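Local structure of phosphoribosylaminoimidazole-succinocarboxamide synthase (Pyrococcus horikoshii, 3U55) at residues A[92-97]-A[169-174]. The protein catalyses the ATP-dependent ligation of L-aspartate to the carboxylate of carboxyaminoimidazole ribonucleotide, giving SAICAR, a step of de novo purine biosynthesis. Residues are numbered along the deposited sequence; the frame is centred on the assembly and turned at random. Where two conformers were deposited one is given.
With SO4 (sulfate ion), chain B.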
ATOM      1  N   VAL A  92      12.578   3.565   2.325  1.00 10.26           N
ATOM      2  CA  VAL A  92      13.075   2.547   3.256  1.00  9.99           C
ATOM      3  C   VAL A  92      13.041   3.135   4.661  1.00  9.33           C
ATOM      4  O   VAL A  92      13.495   4.249   4.864  1.00 10.13           O
ATOM      5  CB  VAL A  92      14.514   2.069   2.904  1.00  9.85           C
ATOM      6  CG1 VAL A  92      14.968   0.944   3.846  1.00  9.37           C
ATOM      7  CG2 VAL A  92      14.585   1.562   1.479  1.00  9.95           C
ATOM      8  N   ARG A  93      12.506   2.385   5.622  1.00 11.86           N
ATOM      9  CA  ARG A  93      12.322   2.901   6.984  1.00 11.09           C
ATOM     10  C   ARG A  93      12.902   1.926   8.018  1.00 11.52           C
ATOM     11  O   ARG A  93      12.587   0.731   8.011  1.00  9.58           O
ATOM     12  CB  ARG A  93      10.830   3.190   7.258  1.00 11.82           C
ATOM     13  CG  ARG A  93      10.014   3.597   5.993  1.00 15.42           C
ATOM     14  CD  ARG A  93       8.558   4.017   6.300  1.00 20.29           C
ATOM     15  NE  ARG A  93       8.548   5.358   6.861  1.00 22.83           N
ATOM     16  CZ  ARG A  93       7.978   6.436   6.330  1.00 19.68           C
ATOM     17  NH1 ARG A  93       7.270   6.397   5.198  1.00 16.11           N
ATOM     18  NH2 ARG A  93       8.104   7.576   6.977  1.00 19.15           N
ATOM     19  N   ASN A  94      13.759   2.461   8.889  1.00 11.15           N
ATOM     20  CA  ASN A  94      14.405   1.712   9.969  1.00 11.14           C
ATOM     21  C   ASN A  94      13.799   2.040  11.331  1.00 13.04           C
ATOM     22  O   ASN A  94      13.754   1.192  12.239  1.00 12.38           O
ATOM     23  CB  ASN A  94      15.891   2.056  10.009  1.00 10.57           C
ATOM     24  CG  ASN A  94      16.610   1.677   8.736  1.00 11.22           C
ATOM     25  OD1 ASN A  94      16.572   0.516   8.306  1.00 15.11           O
ATOM     26  ND2 ASN A  94      17.278   2.648   8.126  1.00 11.82           N
ATOM     27  N   VAL A  95      13.351   3.284  11.463  1.00 11.52           N
ATOM     28  CA  VAL A  95      12.772   3.806  12.694  1.00 13.34           C
ATOM     29  C   VAL A  95      11.438   4.442  12.328  1.00 14.18           C
ATOM     30  O   VAL A  95      11.316   5.050  11.256  1.00 13.27           O
ATOM     31  CB  VAL A  95      13.715   4.853  13.334  1.00 11.25           C
ATOM     32  CG1 VAL A  95      13.082   5.502  14.558  1.00 15.10           C
ATOM     33  CG2 VAL A  95      15.055   4.221  13.690  1.00 15.61           C
ATOM     34  N   VAL A  96      10.433   4.289  13.192  1.00 13.94           N
ATOM     35  CA  VAL A  96       9.101   4.855  12.919  1.00 15.08           C
ATOM     36  C   VAL A  96       9.121   6.388  12.993  1.00 15.41           C
ATOM     37  O   VAL A  96       9.557   6.983  13.987  1.00 15.45           O
ATOM     38  CB  VAL A  96       7.999   4.266  13.844  1.00 14.12           C
ATOM     39  CG1 VAL A  96       6.680   4.975  13.643  1.00 14.59           C
ATOM     40  CG2 VAL A  96       7.822   2.762  13.593  1.00 14.30           C
ATOM     41  N   ALA A  97       8.658   7.011  11.912  1.00 15.85           N
ATOM     42  CA  ALA A  97       8.568   8.464  11.803  1.00 15.20           C
ATOM     43  C   ALA A  97       7.636   8.787  10.645  1.00 15.41           C
ATOM     44  O   ALA A  97       7.279   7.900   9.868  1.00 14.30           O
ATOM     45  CB  ALA A  97       9.954   9.069  11.561  1.00 14.97           C
ATOM     46  N   ILE A 169      25.135   9.309  13.591  1.00 21.55           N
ATOM     47  CA  ILE A 169      23.858   9.692  12.970  0.50 19.55           C
ATOM     48  C   ILE A 169      22.992   8.452  12.706  1.00 18.49           C
ATOM     49  O   ILE A 169      23.473   7.495  12.096  1.00 18.67           O
ATOM     50  CB  ILE A 169      24.096  10.438  11.624  0.50 19.18           C
ATOM     51  CG1 ILE A 169      24.940  11.702  11.839  0.50 19.30           C
ATOM     52  CG2 ILE A 169      22.768  10.792  10.942  0.50 17.98           C
ATOM     53  CD1 ILE A 169      25.502  12.286  10.566  0.50 14.86           C
ATOM     54  N   ILE A 170      21.735   8.485  13.135  1.00 18.35           N
ATOM     55  CA  ILE A 170      20.789   7.403  12.896  1.00 16.46           C
ATOM     56  C   ILE A 170      20.029   7.663  11.596  1.00 14.96           C
ATOM     57  O   ILE A 170      19.365   8.687  11.453  1.00 13.77           O
ATOM     58  CB  ILE A 170      19.783   7.279  14.068  1.00 17.57           C
ATOM     59  CG1 ILE A 170      20.526   7.038  15.394  1.00 19.43           C
ATOM     60  CG2 ILE A 170      18.764   6.177  13.795  1.00 16.62           C
ATOM     61  CD1 ILE A 170      19.636   7.081  16.622  1.00 27.62           C
ATOM     62  N   LEU A 171      20.144   6.736  10.648  1.00 15.84           N
ATOM     63  CA  LEU A 171      19.352   6.794   9.431  1.00 13.46           C
ATOM     64  C   LEU A 171      17.958   6.280   9.742  1.00 14.18           C
ATOM     65  O   LEU A 171      17.742   5.069   9.849  1.00 14.51           O
ATOM     66  CB  LEU A 171      19.992   5.959   8.322  1.00 14.54           C
ATOM     67  CG  LEU A 171      19.258   6.001   6.974  1.00 14.25           C
ATOM     68  CD1 LEU A 171      19.224   7.425   6.398  1.00 10.60           C
ATOM     69  CD2 LEU A 171      19.901   5.032   6.003  1.00 17.27           C
ATOM     70  N   VAL A 172      17.021   7.208   9.902  1.00 11.42           N
ATOM     71  CA  VAL A 172      15.653   6.868  10.286  1.00 12.53           C
ATOM     72  C   VAL A 172      14.856   6.294   9.106  1.00 12.80           C
ATOM     73  O   VAL A 172      14.244   5.218   9.209  1.00 11.03           O
ATOM     74  CB  VAL A 172      14.944   8.094  10.895  1.00 11.91           C
ATOM     75  CG1 VAL A 172      13.437   7.894  10.947  1.00 11.45           C
ATOM     76  CG2 VAL A 172      15.527   8.398  12.292  1.00 12.78           C
ATOM     77  N   ASP A 173      14.866   7.033   8.000  1.00 13.73           N
ATOM     78  CA  ASP A 173      14.281   6.588   6.735  1.00 13.23           C
ATOM     79  C   ASP A 173      14.895   7.401   5.598  1.00 14.00           C
ATOM     80  O   ASP A 173      15.649   8.346   5.846  1.00 13.81           O
ATOM     81  CB  ASP A 173      12.736   6.672   6.741  1.00 11.65           C
ATOM     82  CG  ASP A 173      12.195   8.096   6.970  1.00 17.11           C
ATOM     83  OD1 ASP A 173      12.660   9.061   6.324  1.00 17.33           O
ATOM     84  OD2 ASP A 173      11.260   8.237   7.781  1.00 18.28           O
ATOM     85  N   PHE A 174      14.591   7.020   4.359  1.00 12.10           N
ATOM     86  CA  PHE A 174      15.020   7.793   3.187  1.00 11.48           C
ATOM     87  C   PHE A 174      14.188   7.421   1.971  1.00 10.47           C
ATOM     88  O   PHE A 174      13.562   6.356   1.940  1.00 11.00           O
ATOM     89  CB  PHE A 174      16.530   7.632   2.901  1.00 10.33           C
ATOM     90  CG  PHE A 174      16.948   6.224   2.596  1.00 11.82           C
ATOM     91  CD1 PHE A 174      17.098   5.803   1.281  1.00 13.90           C
ATOM     92  CD2 PHE A 174      17.191   5.314   3.623  1.00 10.43           C
ATOM     93  CE1 PHE A 174      17.482   4.496   0.980  1.00 15.44           C
ATOM     94  CE2 PHE A 174      17.586   4.000   3.336  1.00 10.63           C
ATOM     95  CZ  PHE A 174      17.724   3.589   2.004  1.00 11.41           C
TER
HETATM   96  S   SO4 B 500       6.879  10.445   4.963  1.00 33.25           S
HETATM   97  O1  SO4 B 500       7.086   9.700   6.192  1.00 32.86           O
HETATM   98  O2  SO4 B 500       8.018  11.316   4.697  1.00 37.15           O
HETATM   99  O3  SO4 B 500       6.698   9.481   3.877  1.00 40.14           O
HETATM  100  O4  SO4 B 500       5.689  11.276   5.092  1.00 36.12           O
HETATM  101  O   HOH W   1      10.137   6.163   9.082  1.00 11.90           O
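Val92 and Phe174 face each other as an antiparallel hydrogen-bonded pair, each backbone N donating to the other's carbonyl O; Val92 N lies 3.0 Å from Phe174 O. Arg93 and Asp173 follow as a non-hydrogen-bonded pair. At Asn94 the chain turns a corner, and past the paired residues Val172 O accepts from two backbone donors: Asn94 N, at 2.8 Å, and Val95 N, which arrives in the carbonyl plane on a lone pair. Asn94 also uses its side chain. ND2 reaches Leu171 O at 3.0 Å, standing above that carbonyl's plane, while the same nitrogen bonds Asn157 of helix 143-165.

This is the meeting of strands 84-93 and 169-180 in an antiparallel sheet of the SAICAR synthetase fold, with helix 143-165 along the face bearing Val92 and Phe174. There the Phe174 ring lies beside Val92, CE2 3.7 Å from Val92 CB. Val95 and Ala97, beyond the corner, pack on Val172: a chi1 of 164° sets its CG1 opposite the backbone N, where this methyl lies 3.7 Å from Ala97 CB and also meets Val95 CB.

Charged groups occupy the other face. Arg93 NH2 forms a salt bridge with Asp173 OD2 at 3.3 Å, the guanidinium and carboxylate planes being 78° apart. Arg198 is a second cationic partner of that carboxylate oxygen, and Glu118 pairs with Arg93 NH1. A water accepts from Arg93 NE at 2.8 Å and lies within hydrogen-bonding distance of both Asp173 OD2 and Val95 O, linking the charged pair to the chain past the corner. Sulfate, probably from the crystallisation liquor, sits at the guanidinium edge; its O1 is modelled 2.5 Å from Arg93 NH2, short enough to make the ion's exact position doubtful. Ser99 N and Arg198 NH1 also hydrogen-bond the sulfate.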